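Local structure of hypothetical fimbrial assembly protein (3R4R) at residues A[167-175]-A[226-234]; A[204-212]-A[258-266]. The protein is a putative component of the tip of fimbriae, filamentous surface appendages that mediate cell adhesion and biofilm formation. One frame throughout, in Å; residues are numbered along the deposited sequence.

Interaction 1. Residues A[167-175]-A[226-234]. With SO4 (sulfate ion), chain C; EDO (1,2-ethanediol), chain F; EDO (1,2-ethanediol), chain E.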
loop_
_atom_site.group_PDB
_atom_site.type_symbol
_atom_site.label_atom_id
_atom_site.label_comp_id
_atom_site.label_asym_id
_atom_site.label_seq_id
_atom_site.Cartn_x
_atom_site.Cartn_y
_atom_site.Cartn_z
ATOM N N GLN A 167 2.110 -2.372 -1.607
ATOM C CA GLN A 167 0.775 -1.874 -1.354
ATOM C C GLN A 167 0.702 -1.478 0.125
ATOM O O GLN A 167 0.979 -2.313 0.979
ATOM C CB GLN A 167 -0.173 -3.028 -1.734
ATOM C CG GLN A 167 -1.439 -2.651 -2.434
ATOM C CD GLN A 167 -1.267 -2.115 -3.794
ATOM O OE1 GLN A 167 -1.580 -0.957 -4.036
ATOM N NE2 GLN A 167 -0.865 -2.969 -4.727
ATOM N N LEU A 168 0.450 -0.197 0.439
ATOM C CA LEU A 168 0.413 0.296 1.819
ATOM C C LEU A 168 -0.902 -0.130 2.526
ATOM O O LEU A 168 -0.977 -0.143 3.736
ATOM C CB LEU A 168 0.571 1.839 1.843
ATOM C CG LEU A 168 0.802 2.531 3.177
ATOM C CD1 LEU A 168 2.017 1.941 3.909
ATOM C CD2 LEU A 168 0.949 3.984 2.981
ATOM N N SER A 169 -1.895 -0.515 1.765
ATOM C CA SER A 169 -3.161 -1.009 2.275
ATOM C C SER A 169 -3.243 -2.515 2.165
ATOM O O SER A 169 -2.468 -3.136 1.432
ATOM C CB SER A 169 -4.325 -0.377 1.512
ATOM O OG SER A 169 -4.307 -0.754 0.148
ATOM N N ALA A 170 -4.186 -3.096 2.909
ATOM C CA ALA A 170 -4.585 -4.490 2.807
ATOM C C ALA A 170 -5.864 -4.582 1.971
ATOM O O ALA A 170 -6.691 -3.669 2.040
ATOM C CB ALA A 170 -4.786 -5.085 4.183
ATOM N N LYS A 171 -6.002 -5.644 1.150
ATOM C CA LYS A 171 -7.184 -5.884 0.329
ATOM C C LYS A 171 -8.032 -6.974 0.999
ATOM O O LYS A 171 -7.521 -8.043 1.339
ATOM C CB LYS A 171 -6.768 -6.263 -1.109
ATOM C CG LYS A 171 -7.930 -6.582 -2.078
ATOM C CD LYS A 171 -7.389 -7.053 -3.437
ATOM C CE LYS A 171 -8.473 -7.453 -4.401
ATOM N NZ LYS A 171 -7.906 -7.872 -5.711
ATOM N N ILE A 172 -9.314 -6.680 1.229
ATOM C CA ILE A 172 -10.222 -7.629 1.918
ATOM C C ILE A 172 -11.454 -7.903 1.044
ATOM O O ILE A 172 -12.163 -6.967 0.672
ATOM C CB ILE A 172 -10.662 -7.117 3.338
ATOM C CG1 ILE A 172 -9.464 -6.660 4.217
ATOM C CG2 ILE A 172 -11.540 -8.162 4.067
ATOM C CD1 ILE A 172 -9.922 -5.981 5.547
ATOM N N GLU A 173 -11.702 -9.189 0.721
ATOM C CA GLU A 173 -12.875 -9.608 -0.043
ATOM C C GLU A 173 -13.808 -10.485 0.824
ATOM O O GLU A 173 -13.401 -11.555 1.257
ATOM C CB GLU A 173 -12.458 -10.371 -1.319
ATOM C CG GLU A 173 -13.654 -10.781 -2.187
ATOM C CD GLU A 173 -13.411 -11.620 -3.431
ATOM O OE1 GLU A 173 -12.293 -12.162 -3.589
ATOM O OE2 GLU A 173 -14.366 -11.776 -4.228
ATOM N N TYR A 174 -15.038 -10.035 1.089
ATOM C CA TYR A 174 -16.041 -10.866 1.772
ATOM C C TYR A 174 -16.699 -11.730 0.701
ATOM O O TYR A 174 -17.253 -11.182 -0.253
ATOM C CB TYR A 174 -17.056 -10.031 2.580
ATOM C CG TYR A 174 -18.301 -10.796 2.991
ATOM C CD1 TYR A 174 -18.265 -11.718 4.032
ATOM C CD2 TYR A 174 -19.525 -10.553 2.380
ATOM C CE1 TYR A 174 -19.412 -12.403 4.434
ATOM C CE2 TYR A 174 -20.678 -11.235 2.768
ATOM C CZ TYR A 174 -20.619 -12.156 3.800
ATOM O OH TYR A 174 -21.751 -12.838 4.176
ATOM N N THR A 175 -16.578 -13.066 0.811
ATOM C CA THR A 175 -17.053 -13.978 -0.235
ATOM C C THR A 175 -18.370 -14.706 0.150
ATOM O O THR A 175 -18.817 -15.558 -0.616
ATOM C CB THR A 175 -15.972 -15.017 -0.569
ATOM O OG1 THR A 175 -15.596 -15.741 0.612
ATOM C CG2 THR A 175 -14.747 -14.385 -1.213
ATOM N N PRO A 226 -19.528 -2.200 -0.877
ATOM C CA PRO A 226 -18.773 -3.156 -1.717
ATOM C C PRO A 226 -18.330 -4.399 -0.950
ATOM O O PRO A 226 -18.163 -4.383 0.269
ATOM C CB PRO A 226 -17.552 -2.350 -2.174
ATOM C CG PRO A 226 -17.366 -1.318 -1.122
ATOM C CD PRO A 226 -18.726 -0.989 -0.584
ATOM N N VAL A 227 -18.137 -5.485 -1.708
ATOM C CA VAL A 227 -17.751 -6.831 -1.269
ATOM C C VAL A 227 -16.199 -6.874 -1.176
ATOM O O VAL A 227 -15.684 -7.574 -0.317
ATOM C CB VAL A 227 -18.386 -7.836 -2.280
ATOM C CG1 VAL A 227 -17.577 -9.101 -2.497
ATOM C CG2 VAL A 227 -19.805 -8.153 -1.873
ATOM N N THR A 228 -15.485 -6.096 -1.992
ATOM C CA THR A 228 -14.031 -5.943 -1.919
ATOM C C THR A 228 -13.760 -4.514 -1.402
ATOM O O THR A 228 -14.224 -3.533 -1.983
ATOM C CB THR A 228 -13.315 -6.260 -3.263
ATOM O OG1 THR A 228 -13.488 -7.649 -3.602
ATOM C CG2 THR A 228 -11.795 -5.918 -3.220
ATOM N N PHE A 229 -13.029 -4.405 -0.299
ATOM C CA PHE A 229 -12.739 -3.109 0.308
ATOM C C PHE A 229 -11.285 -3.115 0.865
ATOM O O PHE A 229 -10.632 -4.174 0.878
ATOM C CB PHE A 229 -13.790 -2.780 1.398
ATOM C CG PHE A 229 -14.040 -3.883 2.384
ATOM C CD1 PHE A 229 -14.984 -4.872 2.116
ATOM C CD2 PHE A 229 -13.377 -3.907 3.603
ATOM C CE1 PHE A 229 -15.208 -5.913 3.026
ATOM C CE2 PHE A 229 -13.612 -4.932 4.523
ATOM C CZ PHE A 229 -14.509 -5.947 4.214
ATOM N N TYR A 230 -10.775 -1.915 1.254
ATOM C CA TYR A 230 -9.398 -1.698 1.696
ATOM C C TYR A 230 -9.299 -0.960 3.019
ATOM O O TYR A 230 -10.227 -0.267 3.422
ATOM C CB TYR A 230 -8.619 -0.870 0.653
ATOM C CG TYR A 230 -8.774 -1.323 -0.777
ATOM C CD1 TYR A 230 -8.034 -2.393 -1.277
ATOM C CD2 TYR A 230 -9.683 -0.701 -1.630
ATOM C CE1 TYR A 230 -8.238 -2.871 -2.572
ATOM C CE2 TYR A 230 -9.903 -1.179 -2.925
ATOM C CZ TYR A 230 -9.169 -2.257 -3.395
ATOM O OH TYR A 230 -9.309 -2.668 -4.688
ATOM N N THR A 231 -8.128 -1.068 3.660
ATOM C CA THR A 231 -7.776 -0.410 4.917
ATOM C C THR A 231 -6.251 -0.350 5.080
ATOM O O THR A 231 -5.530 -1.234 4.593
ATOM C CB THR A 231 -8.422 -1.125 6.130
ATOM O OG1 THR A 231 -8.027 -0.462 7.328
ATOM C CG2 THR A 231 -8.034 -2.601 6.238
ATOM N N TYR A 232 -5.766 0.672 5.815
ATOM C CA TYR A 232 -4.380 0.697 6.193
ATOM C C TYR A 232 -4.244 -0.189 7.428
ATOM O O TYR A 232 -5.247 -0.372 8.126
ATOM C CB TYR A 232 -3.869 2.132 6.422
ATOM C CG TYR A 232 -3.847 3.060 5.229
ATOM C CD1 TYR A 232 -3.146 2.718 4.072
ATOM C CD2 TYR A 232 -4.303 4.369 5.339
ATOM C CE1 TYR A 232 -3.071 3.590 2.985
ATOM C CE2 TYR A 232 -4.169 5.278 4.285
ATOM C CZ TYR A 232 -3.566 4.877 3.104
ATOM O OH TYR A 232 -3.459 5.747 2.051
ATOM N N GLU A 233 -3.060 -0.803 7.672
ATOM C CA GLU A 233 -2.744 -1.593 8.886
ATOM C C GLU A 233 -3.210 -0.954 10.187
ATOM O O GLU A 233 -3.232 0.279 10.295
ATOM C CB GLU A 233 -1.226 -1.781 9.044
ATOM C CG GLU A 233 -0.550 -2.663 8.039
ATOM C CD GLU A 233 0.920 -2.865 8.311
ATOM O OE1 GLU A 233 1.610 -1.965 8.854
ATOM O OE2 GLU A 233 1.397 -3.942 7.904
ATOM N N ILE A 234 -3.490 -1.786 11.198
ATOM C CA ILE A 234 -3.910 -1.355 12.520
ATOM C C ILE A 234 -3.084 -2.141 13.532
ATOM O O ILE A 234 -3.322 -3.341 13.677
ATOM C CB ILE A 234 -5.427 -1.553 12.669
ATOM C CG1 ILE A 234 -6.198 -0.822 11.531
ATOM C CG2 ILE A 234 -5.868 -1.113 14.062
ATOM C CD1 ILE A 234 -7.666 -1.137 11.329
HETATM S S SO4 C . -17.796 -5.111 -5.284
HETATM O O1 SO4 C . -17.216 -3.761 -5.192
HETATM O O2 SO4 C . -18.257 -5.355 -6.666
HETATM O O3 SO4 C . -16.749 -6.107 -4.938
HETATM O O4 SO4 C . -18.936 -5.225 -4.392
HETATM C C1 EDO F . -13.163 1.433 2.073
HETATM O O1 EDO F . -12.979 2.845 1.876
HETATM C C2 EDO F . -13.502 0.754 0.749
HETATM O O2 EDO F . -12.331 0.354 0.033
HETATM C C1 EDO E . -2.751 -5.645 -1.269
HETATM O O1 EDO E . -3.617 -4.511 -1.472
HETATM C C2 EDO E . -2.764 -6.511 -2.533
HETATM O O2 EDO E . -1.584 -7.331 -2.586
HETATM O O HOH W 1 -0.820 0.948 6.337
#
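Ala170, Ile172 and Tyr174 bond through their backbones to Thr231, Phe229 and Val227, joining strands 169-175 and 228-232 as an antiparallel pair in the transthyretin-like C-terminal domain. At Ile172 and Phe229, a hydrogen-bonded pair, both bonds form: Ile172 N meets Phe229 O at 2.9 Å and Phe229 N returns a bond of equal length to Ile172 O. Ala170 N gives Thr231 O a nearly straight bond of 2.8 Å, whereas the reverse bond from Thr231 N is weak. Tyr174 N, bonded to Val227 O, carries the ladder one step past Thr228.

Apolar contacts cluster on the side chains of Ile172, Phe229 and Thr231. CB of Ile172 stands over the Phe229 ring face in a CH-pi contact, 4.2 Å from the centroid, and CG2 reaches CZ. Chi1 of 49° sets the ring between its own backbone N and carbonyl carbon, over the neighbouring strand, where Ile172 O also lies above it. Phe261 and Ile269 touch Ile172 from elsewhere in the domain.

On the face of the strand pair that carries Lys171, Glu173 and Tyr230, the extended Lys171 chain runs alongside the Tyr230 ring, and both polar ends go to Glu41.

A sulfate, probably from the crystallisation liquor, accepts from Val227 N at one end; at the other, one water bridges Leu168 O, at 2.8 Å, to Glu233 N, at 3.1 Å.

Interaction 2. Residues A[204-212]-A[258-266]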
loop_
_atom_site.group_PDB
_atom_site.type_symbol
_atom_site.label_atom_id
_atom_site.label_comp_id
_atom_site.label_asym_id
_atom_site.label_seq_id
_atom_site.Cartn_x
_atom_site.Cartn_y
_atom_site.Cartn_z
ATOM N N THR A 204 6.885 4.905 5.831
ATOM C CA THR A 204 8.271 4.423 5.838
ATOM C C THR A 204 8.354 2.963 6.312
ATOM O O THR A 204 9.436 2.494 6.706
ATOM C CB THR A 204 9.123 5.330 6.746
ATOM O OG1 THR A 204 8.601 5.364 8.087
ATOM C CG2 THR A 204 9.374 6.702 6.168
ATOM N N ILE A 205 7.200 2.258 6.285
ATOM C CA ILE A 205 7.011 0.895 6.773
ATOM C C ILE A 205 6.890 -0.029 5.555
ATOM O O ILE A 205 6.038 0.178 4.696
ATOM C CB ILE A 205 5.788 0.841 7.736
ATOM C CG1 ILE A 205 4.563 1.570 7.125
ATOM C CG2 ILE A 205 6.202 1.519 9.075
ATOM C CD1 ILE A 205 3.311 1.451 7.844
ATOM N N PHE A 206 7.792 -1.022 5.465
ATOM C CA PHE A 206 7.873 -1.864 4.274
ATOM C C PHE A 206 7.748 -3.398 4.532
ATOM O O PHE A 206 7.957 -4.165 3.585
ATOM C CB PHE A 206 9.246 -1.619 3.612
ATOM C CG PHE A 206 9.541 -0.172 3.296
ATOM C CD1 PHE A 206 9.040 0.422 2.146
ATOM C CD2 PHE A 206 10.366 0.588 4.127
ATOM C CE1 PHE A 206 9.318 1.760 1.854
ATOM C CE2 PHE A 206 10.655 1.920 3.819
ATOM C CZ PHE A 206 10.119 2.496 2.695
ATOM N N ASN A 207 7.400 -3.849 5.754
ATOM C CA ASN A 207 7.337 -5.294 5.998
ATOM C C ASN A 207 5.944 -5.806 5.681
ATOM O O ASN A 207 4.995 -5.517 6.402
ATOM C CB ASN A 207 7.741 -5.659 7.430
ATOM C CG ASN A 207 7.914 -7.148 7.677
ATOM O OD1 ASN A 207 7.762 -7.998 6.780
ATOM N ND2 ASN A 207 8.298 -7.491 8.896
ATOM N N THR A 208 5.829 -6.598 4.607
ATOM C CA THR A 208 4.535 -7.153 4.154
ATOM C C THR A 208 4.218 -8.460 4.918
ATOM O O THR A 208 3.381 -9.225 4.471
ATOM C CB THR A 208 4.548 -7.379 2.633
ATOM O OG1 THR A 208 3.262 -7.862 2.260
ATOM C CG2 THR A 208 5.642 -8.359 2.141
ATOM N N SER A 209 4.842 -8.666 6.091
ATOM C CA SER A 209 4.672 -9.837 6.957
ATOM C C SER A 209 4.359 -9.444 8.421
ATOM O O SER A 209 3.958 -10.310 9.200
ATOM C CB SER A 209 5.924 -10.716 6.936
ATOM O OG SER A 209 6.220 -11.165 5.624
ATOM N N ALA A 210 4.564 -8.172 8.802
ATOM C CA ALA A 210 4.300 -7.713 10.171
ATOM C C ALA A 210 3.583 -6.376 10.175
ATOM O O ALA A 210 3.856 -5.547 9.317
ATOM C CB ALA A 210 5.601 -7.604 10.942
ATOM N N VAL A 211 2.643 -6.178 11.115
ATOM C CA VAL A 211 1.866 -4.936 11.208
ATOM C C VAL A 211 2.786 -3.874 11.881
ATOM O O VAL A 211 3.324 -4.125 12.950
ATOM C CB VAL A 211 0.496 -5.143 11.931
ATOM C CG1 VAL A 211 0.648 -5.639 13.363
ATOM C CG2 VAL A 211 -0.366 -3.892 11.884
ATOM N N GLU A 212 3.034 -2.732 11.198
ATOM C CA GLU A 212 3.947 -1.668 11.680
ATOM C C GLU A 212 3.246 -0.298 11.819
ATOM O O GLU A 212 3.768 0.566 12.524
ATOM C CB GLU A 212 5.137 -1.501 10.714
ATOM C CG GLU A 212 6.056 -2.687 10.527
ATOM C CD GLU A 212 6.877 -2.606 9.251
ATOM O OE1 GLU A 212 6.276 -2.743 8.161
ATOM O OE2 GLU A 212 8.120 -2.472 9.330
ATOM N N ALA A 258 -8.185 -6.630 14.037
ATOM C CA ALA A 258 -7.748 -5.612 13.083
ATOM C C ALA A 258 -6.283 -5.792 12.665
ATOM O O ALA A 258 -5.954 -5.538 11.516
ATOM C CB ALA A 258 -7.936 -4.234 13.686
ATOM N N ASN A 259 -5.426 -6.290 13.576
ATOM C CA ASN A 259 -3.992 -6.476 13.323
ATOM C C ASN A 259 -3.700 -7.749 12.445
ATOM O O ASN A 259 -2.530 -8.005 12.133
ATOM C CB ASN A 259 -3.218 -6.555 14.647
ATOM C CG ASN A 259 -3.688 -7.580 15.633
ATOM O OD1 ASN A 259 -4.869 -7.926 15.711
ATOM N ND2 ASN A 259 -2.783 -7.992 16.495
ATOM N N LYS A 260 -4.735 -8.484 11.983
ATOM C CA LYS A 260 -4.510 -9.642 11.115
ATOM C C LYS A 260 -4.352 -9.195 9.644
ATOM O O LYS A 260 -3.822 -9.959 8.825
ATOM C CB LYS A 260 -5.655 -10.672 11.238
ATOM C CG LYS A 260 -5.829 -11.366 12.593
ATOM C CD LYS A 260 -4.697 -12.327 12.948
ATOM N N PHE A 261 -4.785 -7.954 9.311
ATOM C CA PHE A 261 -4.765 -7.429 7.949
ATOM C C PHE A 261 -3.518 -6.569 7.754
ATOM O O PHE A 261 -3.487 -5.403 8.153
ATOM C CB PHE A 261 -6.051 -6.643 7.672
ATOM C CG PHE A 261 -7.291 -7.412 8.048
ATOM C CD1 PHE A 261 -7.826 -8.368 7.185
ATOM C CD2 PHE A 261 -7.927 -7.186 9.259
ATOM C CE1 PHE A 261 -8.969 -9.079 7.529
ATOM C CE2 PHE A 261 -9.031 -7.935 9.624
ATOM C CZ PHE A 261 -9.570 -8.856 8.744
ATOM N N ILE A 262 -2.468 -7.175 7.181
ATOM C CA ILE A 262 -1.170 -6.545 6.979
ATOM C C ILE A 262 -1.121 -5.950 5.576
ATOM O O ILE A 262 -1.657 -6.525 4.643
ATOM C CB ILE A 262 -0.028 -7.591 7.215
ATOM C CG1 ILE A 262 -0.115 -8.243 8.620
ATOM C CG2 ILE A 262 1.375 -7.000 6.989
ATOM C CD1 ILE A 262 0.503 -9.666 8.706
ATOM N N LYS A 263 -0.500 -4.776 5.443
ATOM C CA LYS A 263 -0.274 -4.085 4.179
ATOM C C LYS A 263 0.399 -5.005 3.152
ATOM O O LYS A 263 1.340 -5.744 3.489
ATOM C CB LYS A 263 0.600 -2.843 4.405
ATOM C CG LYS A 263 2.021 -3.168 4.870
ATOM C CD LYS A 263 2.764 -1.926 5.324
ATOM C CE LYS A 263 4.051 -2.263 6.027
ATOM N NZ LYS A 263 3.866 -3.106 7.264
ATOM N N GLY A 264 -0.060 -4.917 1.914
ATOM C CA GLY A 264 0.508 -5.687 0.823
ATOM C C GLY A 264 0.012 -7.103 0.766
ATOM O O GLY A 264 0.652 -7.935 0.129
ATOM N N ASN A 265 -1.124 -7.384 1.432
ATOM C CA ASN A 265 -1.729 -8.711 1.437
ATOM C C ASN A 265 -3.197 -8.663 0.966
ATOM O O ASN A 265 -3.842 -7.621 1.069
ATOM C CB ASN A 265 -1.647 -9.346 2.829
ATOM C CG ASN A 265 -0.254 -9.717 3.281
ATOM O OD1 ASN A 265 0.276 -10.772 2.936
ATOM N ND2 ASN A 265 0.335 -8.886 4.105
ATOM N N TYR A 266 -3.698 -9.784 0.428
ATOM C CA TYR A 266 -5.075 -9.956 -0.060
ATOM C C TYR A 266 -5.724 -11.058 0.768
ATOM O O TYR A 266 -5.174 -12.142 0.920
ATOM C CB TYR A 266 -5.097 -10.232 -1.586
ATOM C CG TYR A 266 -6.383 -10.737 -2.233
ATOM C CD1 TYR A 266 -7.633 -10.291 -1.803
ATOM C CD2 TYR A 266 -6.341 -11.528 -3.380
ATOM C CE1 TYR A 266 -8.808 -10.724 -2.420
ATOM C CE2 TYR A 266 -7.505 -11.948 -4.018
ATOM C CZ TYR A 266 -8.741 -11.551 -3.537
ATOM O OH TYR A 266 -9.871 -12.003 -4.194
#
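Lys263 NZ is gripped by Glu212 OE1 in a salt bridge of 2.6 Å and by Asn207 O in a hydrogen bond of 2.8 Å. Glu233, beyond the two segments, adds a second carboxylate, so the ammonium group would probably stay charged although Lys263 is buried. The lysine chain runs extended to CE and bends at the last torsion (chi4 -60°), which turns NZ into the concave side of loop 204-212. Its CE passes 3.9 Å from Ile205 CB on the way. The Glu212 carboxylate meets NZ through the anti lone pair of OE1, while the same oxygen takes Asn207 N on its syn side at 2.9 Å; this oxygen thus closes residues 207-212 on themselves and holds the lysine too. NZ approaches Asn207 O from above the carbonyl plane.

Beside this knot, Thr208 and Asn265 each send a side-chain donor to a backbone carbonyl of the other segment. Thr208 OG1 donates to Lys263 O in the carbonyl plane, on a lone pair, at 3.1 Å. Asn265 ND2 gives Thr208 O a bond of 3.1 Å and also reaches Ile262 O; both acceptors lie near its amide plane, which fixes the amide's rotation.

Ile262 lays its methyls on the backbone carbonyls of the loop: CG2 on Thr208 C and Ala210 O, CD1 3.5 Å from Ser209 O. Val211 CG1 rests near Asn259 CB. Gly264, with positive phi, sits in a type II beta turn from Ile262 to Asn265, here docked against an irregular loop by Lys263, which reaches Asn207 O and the Glu212 carboxylate of that loop.

How the interactions relate
Interaction 1 is a buried strand pairing and interaction 2 a surface meeting of two loops, both in the C-terminal domain with centres about 11 Å apart. Their segments alternate along the chain, and Glu233 joins them: it follows strand 228-232 and pairs through OE2 with Lys263. Glu173 OE1 and Tyr266 OH make a second link, probably a hydrogen bond, at the start of strand 266-273. In this part, strand 161-179 pairs with 228-232 antiparallel and with 266-273 parallel. Interaction 1 relies on repeated backbone bonds and apolar side chains, whereas interaction 2, between two largely irregular loops, depends on side-chain donors meeting backbone carbonyls, and on a lysine paired with carboxylates from both contacts.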